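Local coordinates for protein glycosyl hydrolase, family 38 (Enterococcus faecalis, PDB 5KBP) that probably hydrolyses alpha-mannosidic linkages in glycans and probably binds a metal ion, at residues 614-617 against 618-622; 359-362 against 363-366; 730-733 against 734-738; 87-90 against 91-95. All coordinates share one frame; numbering follows the deposited sequence.

Along the chain the order is contact 4, contact 2, contact 1, contact 3, from the N-terminal domain through the helical middle domain to the C-terminal beta domain. Contact 1 follows strand 601-613 and contact 3 begins on strand 727-732 of the same antiparallel sheet, yet their centres are 29 Å apart. Contact 4 lies about 8 Å, nearest atoms, from both contact 2 and contact 3. Contacts 2 and 3 also share a neighbour, helix 304-332, which His365 and Leu735 both touch. Contact 1 is peripheral, its centre 38 Å from that of contact 4. Three of the four are thus buried joints near where domains meet, and one is a helix start at the surface.

Contact 1: residues 614-617 against 618-622; sequences VAAD and ERLEE
Asp617 holds Arg619 at both backbone and side chain in an Asx turn that leads into helix 619-625. Its OD1 accepts a capping bond from Arg619 N at 3.2 Å; the donor comes to the anti side of the carboxylate and 33° out of its plane. OD2 forms a salt bridge to Arg619 NH1 at 2.9 Å, with carboxylate and guanidinium planes only 18° apart. A chi1 of 50° sets the Asp617 carboxyl carbon between its own N and carbonyl carbon, which turns OD1 back to the helix start. The Arg619 chain bends about its CB-CG and CG-CD bonds to follow, so that its CD lies 3.3 Å from Asp617 OD1. Asp617 O closes the backbone turn by accepting from Leu620 N.

Farther out, Gln636 N gives OD2 a second partner, which should help fix the carboxylate's rotation, and Asp671 accepts from Ala616 N. An apolar touch brings the start of the helix against the loop that follows strand 601-613, and one leucine branch makes it, Leu620 CD2 lying 3.7 Å from Ala616 CB.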
ATOM      1  N   VAL A 614     -10.019  21.024  21.806  1.00 49.92           N
ATOM      2  CA  VAL A 614      -9.695  20.702  20.418  1.00 44.11           C
ATOM      3  C   VAL A 614      -8.365  19.964  20.336  1.00 46.92           C
ATOM      4  O   VAL A 614      -8.198  19.043  19.526  1.00 46.42           O
ATOM      5  CB  VAL A 614      -9.693  21.982  19.563  1.00 46.35           C
ATOM      6  CG1 VAL A 614      -9.328  21.664  18.121  1.00 58.81           C
ATOM      7  CG2 VAL A 614     -11.051  22.657  19.634  1.00 46.41           C
ATOM      8  N   ALA A 615      -7.410  20.346  21.170  1.00 53.65           N
ATOM      9  CA  ALA A 615      -6.090  19.723  21.223  1.00 51.36           C
ATOM     10  C   ALA A 615      -5.397  20.228  22.483  1.00 44.52           C
ATOM     11  O   ALA A 615      -6.035  20.813  23.368  1.00 50.81           O
ATOM     12  CB  ALA A 615      -5.274  20.034  19.966  1.00 49.90           C
ATOM     13  N   ALA A 616      -4.092  19.997  22.572  1.00 43.96           N
ATOM     14  CA  ALA A 616      -3.291  20.683  23.570  1.00 47.25           C
ATOM     15  C   ALA A 616      -2.980  22.096  23.089  1.00 47.66           C
ATOM     16  O   ALA A 616      -3.124  22.423  21.908  1.00 49.83           O
ATOM     17  CB  ALA A 616      -2.000  19.915  23.853  1.00 39.12           C
ATOM     18  N   ASP A 617      -2.556  22.947  24.020  1.00 51.07           N
ATOM     19  CA  ASP A 617      -2.264  24.325  23.660  1.00 53.21           C
ATOM     20  C   ASP A 617      -0.982  24.389  22.832  1.00 52.14           C
ATOM     21  O   ASP A 617      -0.302  23.386  22.597  1.00 51.19           O
ATOM     22  CB  ASP A 617      -2.178  25.203  24.909  1.00 52.65           C
ATOM     23  CG  ASP A 617      -1.269  24.626  25.977  1.00 61.58           C
ATOM     24  OD1 ASP A 617      -0.190  24.099  25.634  1.00 71.69           O
ATOM     25  OD2 ASP A 617      -1.636  24.704  27.169  1.00 60.09           O
ATOM     26  N   GLU A 618      -0.649  25.601  22.382  1.00 56.01           N
ATOM     27  CA  GLU A 618       0.496  25.809  21.503  1.00 59.80           C
ATOM     28  C   GLU A 618       1.822  25.414  22.141  1.00 54.89           C
ATOM     29  O   GLU A 618       2.825  25.310  21.427  1.00 54.83           O
ATOM     30  CB  GLU A 618       0.560  27.274  21.064  1.00 70.66           C
ATOM     31  CG  GLU A 618       0.758  28.269  22.203  1.00 77.34           C
ATOM     32  CD  GLU A 618      -0.521  28.557  22.967  1.00 88.88           C
ATOM     33  OE1 GLU A 618      -1.606  28.183  22.475  1.00 92.63           O
ATOM     34  OE2 GLU A 618      -0.440  29.155  24.060  1.00 91.34           O
ATOM     35  N   ARG A 619       1.854  25.191  23.456  1.00 44.88           N
ATOM     36  CA  ARG A 619       3.103  24.843  24.120  1.00 40.73           C
ATOM     37  C   ARG A 619       3.552  23.419  23.820  1.00 46.14           C
ATOM     38  O   ARG A 619       4.728  23.105  24.019  1.00 47.97           O
ATOM     39  CB  ARG A 619       2.962  25.040  25.630  1.00 45.77           C
ATOM     40  CG  ARG A 619       2.713  26.484  26.038  1.00 60.39           C
ATOM     41  CD  ARG A 619       1.534  26.611  26.992  1.00 72.51           C
ATOM     42  NE  ARG A 619       1.832  26.102  28.329  1.00 78.37           N
ATOM     43  CZ  ARG A 619       0.936  26.009  29.307  1.00 82.79           C
ATOM     44  NH1 ARG A 619      -0.317  26.387  29.099  1.00 79.30           N
ATOM     45  NH2 ARG A 619       1.292  25.534  30.494  1.00 90.54           N
ATOM     46  N   LEU A 620       2.654  22.554  23.338  1.00 42.77           N
ATOM     47  CA  LEU A 620       3.040  21.165  23.101  1.00 46.41           C
ATOM     48  C   LEU A 620       3.990  21.042  21.916  1.00 45.98           C
ATOM     49  O   LEU A 620       4.951  20.266  21.967  1.00 54.36           O
ATOM     50  CB  LEU A 620       1.803  20.296  22.883  1.00 47.81           C
ATOM     51  CG  LEU A 620       2.110  18.831  22.568  1.00 48.67           C
ATOM     52  CD1 LEU A 620       2.908  18.190  23.700  1.00 48.30           C
ATOM     53  CD2 LEU A 620       0.835  18.051  22.289  1.00 43.33           C
ATOM     54  N   GLU A 621       3.741  21.796  20.840  1.00 39.37           N
ATOM     55  CA  GLU A 621       4.577  21.678  19.650  1.00 50.57           C
ATOM     56  C   GLU A 621       6.029  22.034  19.951  1.00 59.60           C
ATOM     57  O   GLU A 621       6.952  21.356  19.485  1.00 53.73           O
ATOM     58  CB  GLU A 621       4.031  22.563  18.530  1.00 50.01           C
ATOM     59  CG  GLU A 621       4.912  22.594  17.293  1.00 70.14           C
ATOM     60  CD  GLU A 621       4.329  23.435  16.176  1.00 83.44           C
ATOM     61  OE1 GLU A 621       3.147  23.230  15.827  1.00 84.61           O
ATOM     62  OE2 GLU A 621       5.054  24.306  15.650  1.00 91.58           O
ATOM     63  N   GLU A 622       6.251  23.094  20.732  1.00 62.11           N
ATOM     64  CA  GLU A 622       7.614  23.459  21.105  1.00 64.61           C
ATOM     65  C   GLU A 622       8.258  22.389  21.976  1.00 52.97           C
ATOM     66  O   GLU A 622       9.452  22.102  21.839  1.00 57.83           O
ATOM     67  CB  GLU A 622       7.619  24.809  21.824  1.00 70.87           C
ATOM     68  CG  GLU A 622       7.411  25.993  20.904  1.00 82.77           C
ATOM     69  CD  GLU A 622       8.560  26.180  19.933  1.00 90.51           C
ATOM     70  OE1 GLU A 622       9.707  26.371  20.391  1.00 88.57           O
ATOM     71  OE2 GLU A 622       8.316  26.131  18.710  1.00 93.08           O
TER

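Contact 2: residues 359-362 against 363-366; sequences CSVD and EVHR
The imidazole of His365 turns its edge to the preceding loop, bringing a ring carbon, CE1, to 3.0 Å from the backbone N of Ser360, a tight approach close to the ring plane. The ring also meets a side chain, with Ser360 CB 3.5 Å from CE1. This happens at the N-terminus of helix 362-393 in the alpha-mannosidase middle domain, where Val361 is the N-cap. Its carbonyl starts the helix with a weak bond from Val364 N, while Asp362 O takes the first straight one from Arg366 N, 3.1 Å long with an N-H...O angle of 168°.

The valines line another side of the turn. Val364 CG2 touches Val361 CG2 at 3.9 Å, and Val364 CG1, anti to its backbone N (chi1 167°), reaches instead to Ser360 CB at 3.6 Å. Glu363 OE2 lies 3.6 Å from Val361 CG2, a polar oxygen against a methyl.

The polar ends mostly look elsewhere. Ser360 OG bonds to Asp354 O, and the Asp362 carboxylate leads away to a salt bridge with Arg303 and a bond from Glu767 N. Arg366 pairs with Glu767 through NH1 and, through NH2, with Glu373 of the second subunit, tying the helix start to the dimer interface. Within the turn, a bend at chi3 lays one face of the Arg366 guanidinium toward Glu363 CA, which stands 4.0 Å above its plane, offset toward the rim, and Arg366 NH1 comes 3.6 Å from Asp362 CB.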
ATOM      1  N   CYS A 359       4.175   2.816  16.379  1.00 45.92           N
ATOM      2  CA  CYS A 359       5.204   3.765  16.786  1.00 44.50           C
ATOM      3  C   CYS A 359       6.183   4.053  15.651  1.00 42.59           C
ATOM      4  O   CYS A 359       7.397   4.109  15.852  1.00 51.82           O
ATOM      5  CB  CYS A 359       5.945   3.257  18.019  1.00 53.24           C
ATOM      6  SG  CYS A 359       6.694   1.626  17.820  1.00 56.54           S
ATOM      7  N   SER A 360       5.661   4.237  14.445  1.00 39.18           N
ATOM      8  CA  SER A 360       6.442   4.610  13.275  1.00 36.98           C
ATOM      9  C   SER A 360       5.907   5.933  12.726  1.00 37.93           C
ATOM     10  O   SER A 360       5.002   6.547  13.299  1.00 39.47           O
ATOM     11  CB  SER A 360       6.403   3.498  12.224  1.00 42.89           C
ATOM     12  OG  SER A 360       7.026   2.321  12.705  1.00 41.60           O
ATOM     13  N   VAL A 361       6.469   6.371  11.602  1.00 41.18           N
ATOM     14  CA  VAL A 361       6.022   7.603  10.961  1.00 41.45           C
ATOM     15  C   VAL A 361       4.816   7.298  10.081  1.00 45.44           C
ATOM     16  O   VAL A 361       4.511   6.130   9.812  1.00 44.72           O
ATOM     17  CB  VAL A 361       7.158   8.262  10.159  1.00 38.69           C
ATOM     18  CG1 VAL A 361       8.197   8.846  11.104  1.00 35.68           C
ATOM     19  CG2 VAL A 361       7.800   7.253   9.226  1.00 38.39           C
ATOM     20  N   ASP A 362       4.127   8.350   9.626  1.00 46.36           N
ATOM     21  CA  ASP A 362       2.840   8.173   8.952  1.00 48.96           C
ATOM     22  C   ASP A 362       2.963   7.312   7.702  1.00 48.96           C
ATOM     23  O   ASP A 362       2.074   6.505   7.408  1.00 50.33           O
ATOM     24  CB  ASP A 362       2.241   9.532   8.594  1.00 49.58           C
ATOM     25  CG  ASP A 362       1.878  10.349   9.814  1.00 58.75           C
ATOM     26  OD1 ASP A 362       1.941   9.809  10.938  1.00 49.73           O
ATOM     27  OD2 ASP A 362       1.515  11.530   9.644  1.00 61.31           O
ATOM     28  N   GLU A 363       4.053   7.476   6.946  1.00 39.35           N
ATOM     29  CA  GLU A 363       4.200   6.730   5.700  1.00 40.27           C
ATOM     30  C   GLU A 363       4.242   5.230   5.948  1.00 39.04           C
ATOM     31  O   GLU A 363       3.745   4.450   5.127  1.00 46.20           O
ATOM     32  CB  GLU A 363       5.461   7.175   4.958  1.00 56.83           C
ATOM     33  CG  GLU A 363       5.464   8.633   4.523  1.00 70.12           C
ATOM     34  CD  GLU A 363       5.831   9.582   5.647  1.00 76.45           C
ATOM     35  OE1 GLU A 363       5.214  10.664   5.741  1.00 80.98           O
ATOM     36  OE2 GLU A 363       6.734   9.243   6.441  1.00 78.95           O
ATOM     37  N   VAL A 364       4.823   4.810   7.073  1.00 42.69           N
ATOM     38  CA  VAL A 364       4.914   3.387   7.385  1.00 43.65           C
ATOM     39  C   VAL A 364       3.524   2.798   7.592  1.00 49.18           C
ATOM     40  O   VAL A 364       3.194   1.731   7.059  1.00 40.53           O
ATOM     41  CB  VAL A 364       5.808   3.163   8.618  1.00 40.62           C
ATOM     42  CG1 VAL A 364       5.649   1.745   9.137  1.00 32.16           C
ATOM     43  CG2 VAL A 364       7.264   3.459   8.288  1.00 34.71           C
ATOM     44  N   HIS A 365       2.684   3.494   8.358  1.00 46.95           N
ATOM     45  CA  HIS A 365       1.404   2.922   8.758  1.00 49.92           C
ATOM     46  C   HIS A 365       0.361   2.990   7.649  1.00 47.88           C
ATOM     47  O   HIS A 365      -0.543   2.149   7.609  1.00 46.17           O
ATOM     48  CB  HIS A 365       0.899   3.616  10.023  1.00 44.49           C
ATOM     49  CG  HIS A 365       1.767   3.377  11.217  1.00 48.89           C
ATOM     50  ND1 HIS A 365       2.304   4.400  11.967  1.00 52.53           N
ATOM     51  CD2 HIS A 365       2.205   2.227  11.784  1.00 47.49           C
ATOM     52  CE1 HIS A 365       3.025   3.894  12.951  1.00 53.41           C
ATOM     53  NE2 HIS A 365       2.986   2.576  12.859  1.00 50.92           N
ATOM     54  N   ARG A 366       0.462   3.969   6.746  1.00 43.14           N
ATOM     55  CA  ARG A 366      -0.364   3.922   5.545  1.00 41.24           C
ATOM     56  C   ARG A 366       0.007   2.728   4.678  1.00 37.45           C
ATOM     57  O   ARG A 366      -0.858   2.151   4.011  1.00 42.79           O
ATOM     58  CB  ARG A 366      -0.233   5.221   4.748  1.00 39.30           C
ATOM     59  CG  ARG A 366      -0.784   6.445   5.460  1.00 46.83           C
ATOM     60  CD  ARG A 366      -1.089   7.566   4.480  1.00 48.99           C
ATOM     61  NE  ARG A 366       0.085   7.945   3.702  1.00 56.37           N
ATOM     62  CZ  ARG A 366       0.972   8.856   4.086  1.00 59.26           C
ATOM     63  NH1 ARG A 366       0.819   9.484   5.244  1.00 56.20           N
ATOM     64  NH2 ARG A 366       2.013   9.141   3.315  1.00 58.39           N
TER

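Contact 3: residues 730-733 against 734-738; sequences IFNE and GLNEY
Asn732 and Leu735 are linked across the loop between strands 727-732 and 737-740, which belong to two different antiparallel sheets of the C-terminal beta domain. The hydrogen bonding is one bond: Leu735 N gives to Asn732 OD1 at 2.8 Å, bent at 135° and with the donor tilted 31° from the amide plane. With chi1 near 70°, the Asn732 amide is swung between its own N and carbonyl carbon, which carries OD1 over the turn.

The same oxygen makes a less comfortable polar approach. Leu735 O, also an acceptor, lies 3.0 Å from Asn732 OD1; the Leu735 carbonyl has its own donor in Gln715 NE2.

Van der Waals contact runs alongside. Leu735 CB touches Asn732 CB at 3.8 Å, and CG and CD1 follow the same methylene. CD2, the second branch of Leu735, approaches Glu733 O at 3.9 Å. Farther out, the leucine packs on Phe776 and Tyr778 of strand 772-783, Val748 and Leu750 of strand 745-753, and Val304 of helix 304-332.

The backbone turns at Gly734, where phi is positive and a side chain would be jammed against Glu733 O. A buried amide oxygen thus supplies the acceptor that Leu735 N needs inside the bend, and the polar turn can sit beside the leucine side chain, which packs between the two sheets and helix 304-332.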
ATOM      1  N   ILE A 730     -15.178  -8.358  30.335  1.00 48.66           N
ATOM      2  CA  ILE A 730     -15.308  -7.357  29.282  1.00 47.40           C
ATOM      3  C   ILE A 730     -14.484  -7.828  28.094  1.00 51.66           C
ATOM      4  O   ILE A 730     -13.255  -7.935  28.192  1.00 53.39           O
ATOM      5  CB  ILE A 730     -14.841  -5.970  29.750  1.00 45.65           C
ATOM      6  CG1 ILE A 730     -15.601  -5.537  31.007  1.00 48.06           C
ATOM      7  CG2 ILE A 730     -15.012  -4.947  28.639  1.00 36.46           C
ATOM      8  CD1 ILE A 730     -17.087  -5.396  30.799  1.00 46.93           C
ATOM      9  N   PHE A 731     -15.151  -8.109  26.979  1.00 44.39           N
ATOM     10  CA  PHE A 731     -14.471  -8.526  25.764  1.00 45.17           C
ATOM     11  C   PHE A 731     -14.511  -7.410  24.728  1.00 49.86           C
ATOM     12  O   PHE A 731     -15.305  -6.471  24.826  1.00 52.66           O
ATOM     13  CB  PHE A 731     -15.076  -9.817  25.193  1.00 51.29           C
ATOM     14  CG  PHE A 731     -16.560  -9.757  24.959  1.00 50.17           C
ATOM     15  CD1 PHE A 731     -17.448 -10.114  25.961  1.00 46.22           C
ATOM     16  CD2 PHE A 731     -17.065  -9.376  23.727  1.00 49.02           C
ATOM     17  CE1 PHE A 731     -18.813 -10.073  25.745  1.00 48.00           C
ATOM     18  CE2 PHE A 731     -18.431  -9.333  23.504  1.00 50.87           C
ATOM     19  CZ  PHE A 731     -19.305  -9.684  24.514  1.00 48.55           C
ATOM     20  N   ASN A 732     -13.634  -7.523  23.731  1.00 43.60           N
ATOM     21  CA  ASN A 732     -13.420  -6.442  22.778  1.00 46.27           C
ATOM     22  C   ASN A 732     -12.891  -7.017  21.471  1.00 46.46           C
ATOM     23  O   ASN A 732     -12.556  -8.200  21.377  1.00 45.16           O
ATOM     24  CB  ASN A 732     -12.442  -5.402  23.338  1.00 55.18           C
ATOM     25  CG  ASN A 732     -11.020  -5.928  23.421  1.00 54.62           C
ATOM     26  OD1 ASN A 732     -10.230  -5.755  22.493  1.00 48.86           O
ATOM     27  ND2 ASN A 732     -10.690  -6.578  24.532  1.00 56.58           N
ATOM     28  N   GLU A 733     -12.814  -6.149  20.461  1.00 48.37           N
ATOM     29  CA  GLU A 733     -12.230  -6.479  19.160  1.00 45.90           C
ATOM     30  C   GLU A 733     -11.220  -5.389  18.815  1.00 53.43           C
ATOM     31  O   GLU A 733     -11.593  -4.331  18.301  1.00 66.98           O
ATOM     32  CB  GLU A 733     -13.300  -6.597  18.079  1.00 54.78           C
ATOM     33  CG  GLU A 733     -14.336  -7.677  18.326  1.00 71.09           C
ATOM     34  CD  GLU A 733     -15.312  -7.808  17.177  1.00 79.91           C
ATOM     35  OE1 GLU A 733     -15.036  -7.243  16.099  1.00 81.48           O
ATOM     36  OE2 GLU A 733     -16.355  -8.473  17.350  1.00 76.45           O
ATOM     37  N   GLY A 734      -9.946  -5.646  19.095  1.00 54.58           N
ATOM     38  CA  GLY A 734      -8.900  -4.704  18.758  1.00 45.13           C
ATOM     39  C   GLY A 734      -8.692  -3.583  19.750  1.00 43.98           C
ATOM     40  O   GLY A 734      -7.926  -2.656  19.460  1.00 46.11           O
ATOM     41  N   LEU A 735      -9.349  -3.631  20.909  1.00 41.61           N
ATOM     42  CA  LEU A 735      -9.162  -2.631  21.960  1.00 46.04           C
ATOM     43  C   LEU A 735      -8.237  -3.252  23.002  1.00 44.46           C
ATOM     44  O   LEU A 735      -8.664  -3.766  24.034  1.00 56.45           O
ATOM     45  CB  LEU A 735     -10.505  -2.212  22.550  1.00 44.10           C
ATOM     46  CG  LEU A 735     -11.661  -2.041  21.560  1.00 42.98           C
ATOM     47  CD1 LEU A 735     -12.931  -1.611  22.284  1.00 41.48           C
ATOM     48  CD2 LEU A 735     -11.304  -1.053  20.457  1.00 38.79           C
ATOM     49  N   ASN A 736      -6.938  -3.190  22.715  1.00 42.66           N
ATOM     50  CA  ASN A 736      -5.949  -4.019  23.391  1.00 51.44           C
ATOM     51  C   ASN A 736      -5.310  -3.360  24.608  1.00 50.36           C
ATOM     52  O   ASN A 736      -4.476  -3.996  25.262  1.00 52.81           O
ATOM     53  CB  ASN A 736      -4.859  -4.433  22.397  1.00 50.99           C
ATOM     54  CG  ASN A 736      -5.416  -5.202  21.214  1.00 55.10           C
ATOM     55  OD1 ASN A 736      -5.250  -4.800  20.063  1.00 55.62           O
ATOM     56  ND2 ASN A 736      -6.086  -6.313  21.494  1.00 60.96           N
ATOM     57  N   GLU A 737      -5.666  -2.121  24.935  1.00 44.59           N
ATOM     58  CA  GLU A 737      -5.171  -1.463  26.138  1.00 50.23           C
ATOM     59  C   GLU A 737      -6.292  -1.364  27.162  1.00 45.36           C
ATOM     60  O   GLU A 737      -7.400  -0.922  26.835  1.00 43.19           O
ATOM     61  CB  GLU A 737      -4.621  -0.067  25.837  1.00 54.08           C
ATOM     62  CG  GLU A 737      -3.900   0.558  27.026  1.00 42.25           C
ATOM     63  CD  GLU A 737      -3.598   2.026  26.825  1.00 53.14           C
ATOM     64  OE1 GLU A 737      -4.405   2.869  27.270  1.00 57.09           O
ATOM     65  OE2 GLU A 737      -2.555   2.339  26.218  1.00 51.41           O
ATOM     66  N   TYR A 738      -6.000  -1.767  28.397  1.00 41.79           N
ATOM     67  CA  TYR A 738      -6.955  -1.674  29.489  1.00 41.93           C
ATOM     68  C   TYR A 738      -6.216  -1.292  30.762  1.00 50.09           C
ATOM     69  O   TYR A 738      -4.983  -1.319  30.828  1.00 50.16           O
ATOM     70  CB  TYR A 738      -7.717  -2.990  29.692  1.00 38.63           C
ATOM     71  CG  TYR A 738      -6.916  -4.054  30.409  1.00 38.68           C
ATOM     72  CD1 TYR A 738      -6.032  -4.867  29.715  1.00 37.39           C
ATOM     73  CD2 TYR A 738      -7.042  -4.246  31.781  1.00 38.43           C
ATOM     74  CE1 TYR A 738      -5.298  -5.841  30.362  1.00 43.54           C
ATOM     75  CE2 TYR A 738      -6.307  -5.214  32.437  1.00 42.31           C
ATOM     76  CZ  TYR A 738      -5.438  -6.010  31.722  1.00 46.09           C
ATOM     77  OH  TYR A 738      -4.706  -6.976  32.370  1.00 43.65           O
TER

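Contact 4: residues 87-90 against 91-95; sequences GPFY and ILQDD
The loop between strand 84-85 and helix 100-117 of the family 38 N-terminal domain bends so that Phe89 reaches along the backbone toward Leu92 while Tyr90 packs on Ile91. Phe89 CB lies 3.5 Å from Ile91 O. The ring, set beside its own backbone N by a chi1 of -64°, extends past that carbonyl and offers its edge to Leu92, whose CD2 lies near the ring plane, 4.3 Å from Phe89 CD2. Gln93 OE1 approaches the same ring carbon obliquely, also at 4.3 Å.

Tyr90 goes another way. Its CG is anti to the backbone N (chi1 177°), which brings the CD2 side of the ring beside Ile91, with Tyr90 CD2 3.8 Å from Ile91 CG2. That methyl is also close to the backbone behind it, Ile91 CG2 standing 3.3 Å from Tyr90 O. The other branch of the isoleucine joins in, Ile91 CG1 coming within 4.0 Å of Tyr90 CD2.

Two of the polar groups are held by helix 100-117: Asn106 donates through ND2 to Ile91 O, and Asn103 OD1 takes a bond from Gln93 NE2. Phe89 rests on Met107 of that helix and meets the ring of Phe126 in strand 124-126. Tyr90 and Ile91 instead lie between Ile59 of helix 59-65 and Leu348 of helix 337-348, placing the loop among three helices and a strand.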
ATOM      1  N   GLY A  87      17.102 -17.103  10.976  1.00 43.84           N
ATOM      2  CA  GLY A  87      16.013 -17.654  11.747  1.00 40.53           C
ATOM      3  C   GLY A  87      16.187 -17.466  13.239  1.00 39.91           C
ATOM      4  O   GLY A  87      17.093 -16.766  13.698  1.00 39.54           O
ATOM      5  N   PRO A  88      15.331 -18.126  14.036  1.00 38.47           N
ATOM      6  CA  PRO A  88      14.337 -19.098  13.569  1.00 37.16           C
ATOM      7  C   PRO A  88      12.970 -18.510  13.219  1.00 36.98           C
ATOM      8  O   PRO A  88      12.067 -19.266  12.865  1.00 46.04           O
ATOM      9  CB  PRO A  88      14.208 -20.038  14.763  1.00 42.40           C
ATOM     10  CG  PRO A  88      14.400 -19.132  15.944  1.00 42.82           C
ATOM     11  CD  PRO A  88      15.359 -18.041  15.507  1.00 35.32           C
ATOM     12  N   PHE A  89      12.818 -17.195  13.322  1.00 47.25           N
ATOM     13  CA  PHE A  89      11.538 -16.545  13.087  1.00 42.98           C
ATOM     14  C   PHE A  89      11.472 -15.984  11.671  1.00 47.42           C
ATOM     15  O   PHE A  89      12.476 -15.877  10.962  1.00 46.22           O
ATOM     16  CB  PHE A  89      11.300 -15.424  14.106  1.00 43.39           C
ATOM     17  CG  PHE A  89      11.196 -15.898  15.529  1.00 46.68           C
ATOM     18  CD1 PHE A  89      10.919 -17.223  15.822  1.00 44.45           C
ATOM     19  CD2 PHE A  89      11.369 -15.008  16.576  1.00 51.04           C
ATOM     20  CE1 PHE A  89      10.823 -17.652  17.134  1.00 37.29           C
ATOM     21  CE2 PHE A  89      11.274 -15.431  17.889  1.00 53.56           C
ATOM     22  CZ  PHE A  89      11.001 -16.755  18.168  1.00 46.79           C
ATOM     23  N   TYR A  90      10.255 -15.622  11.260  1.00 46.41           N
ATOM     24  CA  TYR A  90      10.072 -14.916   9.997  1.00 42.20           C
ATOM     25  C   TYR A  90      10.269 -13.416  10.184  1.00 38.47           C
ATOM     26  O   TYR A  90      10.965 -12.770   9.395  1.00 37.17           O
ATOM     27  CB  TYR A  90       8.685 -15.223   9.429  1.00 43.34           C
ATOM     28  CG  TYR A  90       8.342 -14.486   8.154  1.00 40.84           C
ATOM     29  CD1 TYR A  90       8.951 -14.816   6.949  1.00 42.83           C
ATOM     30  CD2 TYR A  90       7.397 -13.468   8.153  1.00 38.84           C
ATOM     31  CE1 TYR A  90       8.635 -14.145   5.780  1.00 38.45           C
ATOM     32  CE2 TYR A  90       7.074 -12.793   6.991  1.00 35.95           C
ATOM     33  CZ  TYR A  90       7.696 -13.135   5.808  1.00 42.28           C
ATOM     34  OH  TYR A  90       7.375 -12.464   4.649  1.00 42.96           O
ATOM     35  N   ILE A  91       9.667 -12.853  11.231  1.00 39.99           N
ATOM     36  CA  ILE A  91       9.859 -11.460  11.610  1.00 45.35           C
ATOM     37  C   ILE A  91      10.020 -11.398  13.124  1.00 47.20           C
ATOM     38  O   ILE A  91       9.722 -12.353  13.845  1.00 48.79           O
ATOM     39  CB  ILE A  91       8.695 -10.556  11.147  1.00 45.06           C
ATOM     40  CG1 ILE A  91       7.343 -11.206  11.465  1.00 44.93           C
ATOM     41  CG2 ILE A  91       8.804 -10.259   9.661  1.00 46.15           C
ATOM     42  CD1 ILE A  91       6.752 -10.803  12.799  1.00 44.50           C
ATOM     43  N   LEU A  92      10.502 -10.253  13.601  1.00 42.65           N
ATOM     44  CA  LEU A  92      10.598  -9.979  15.031  1.00 45.31           C
ATOM     45  C   LEU A  92       9.348  -9.212  15.445  1.00 48.18           C
ATOM     46  O   LEU A  92       9.210  -8.025  15.134  1.00 56.66           O
ATOM     47  CB  LEU A  92      11.862  -9.189  15.354  1.00 34.71           C
ATOM     48  CG  LEU A  92      13.197  -9.833  14.979  1.00 47.33           C
ATOM     49  CD1 LEU A  92      14.349  -9.038  15.581  1.00 47.98           C
ATOM     50  CD2 LEU A  92      13.243 -11.290  15.416  1.00 41.24           C
ATOM     51  N   GLN A  93       8.443  -9.884  16.145  1.00 42.62           N
ATOM     52  CA  GLN A  93       7.111  -9.363  16.402  1.00 48.42           C
ATOM     53  C   GLN A  93       7.019  -8.712  17.776  1.00 53.11           C
ATOM     54  O   GLN A  93       7.927  -8.798  18.605  1.00 63.21           O
ATOM     55  CB  GLN A  93       6.069 -10.481  16.297  1.00 51.32           C
ATOM     56  CG  GLN A  93       5.970 -11.360  17.541  1.00 59.22           C
ATOM     57  CD  GLN A  93       7.083 -12.386  17.644  1.00 67.00           C
ATOM     58  OE1 GLN A  93       8.093 -12.300  16.945  1.00 67.81           O
ATOM     59  NE2 GLN A  93       6.898 -13.371  18.515  1.00 73.11           N
ATOM     60  N   ASP A  94       5.889  -8.047  18.004  1.00 51.22           N
ATOM     61  CA  ASP A  94       5.453  -7.697  19.346  1.00 54.26           C
ATOM     62  C   ASP A  94       4.636  -8.858  19.896  1.00 51.80           C
ATOM     63  O   ASP A  94       3.716  -9.345  19.231  1.00 47.41           O
ATOM     64  CB  ASP A  94       4.624  -6.413  19.345  1.00 55.90           C
ATOM     65  CG  ASP A  94       4.174  -6.013  20.738  1.00 65.23           C
ATOM     66  OD1 ASP A  94       3.142  -6.538  21.206  1.00 70.98           O
ATOM     67  OD2 ASP A  94       4.857  -5.180  21.370  1.00 69.36           O
ATOM     68  N   ASP A  95       4.976  -9.299  21.107  1.00 61.42           N
ATOM     69  CA  ASP A  95       4.383 -10.522  21.641  1.00 61.31           C
ATOM     70  C   ASP A  95       2.889 -10.359  21.897  1.00 55.96           C
ATOM     71  O   ASP A  95       2.077 -11.157  21.416  1.00 52.91           O
ATOM     72  CB  ASP A  95       5.108 -10.939  22.921  1.00 77.80           C
ATOM     73  CG  ASP A  95       6.357 -11.754  22.643  1.00 92.04           C
ATOM     74  OD1 ASP A  95       6.507 -12.234  21.499  1.00 96.38           O
ATOM     75  OD2 ASP A  95       7.182 -11.924  23.565  1.00 98.53           O
TER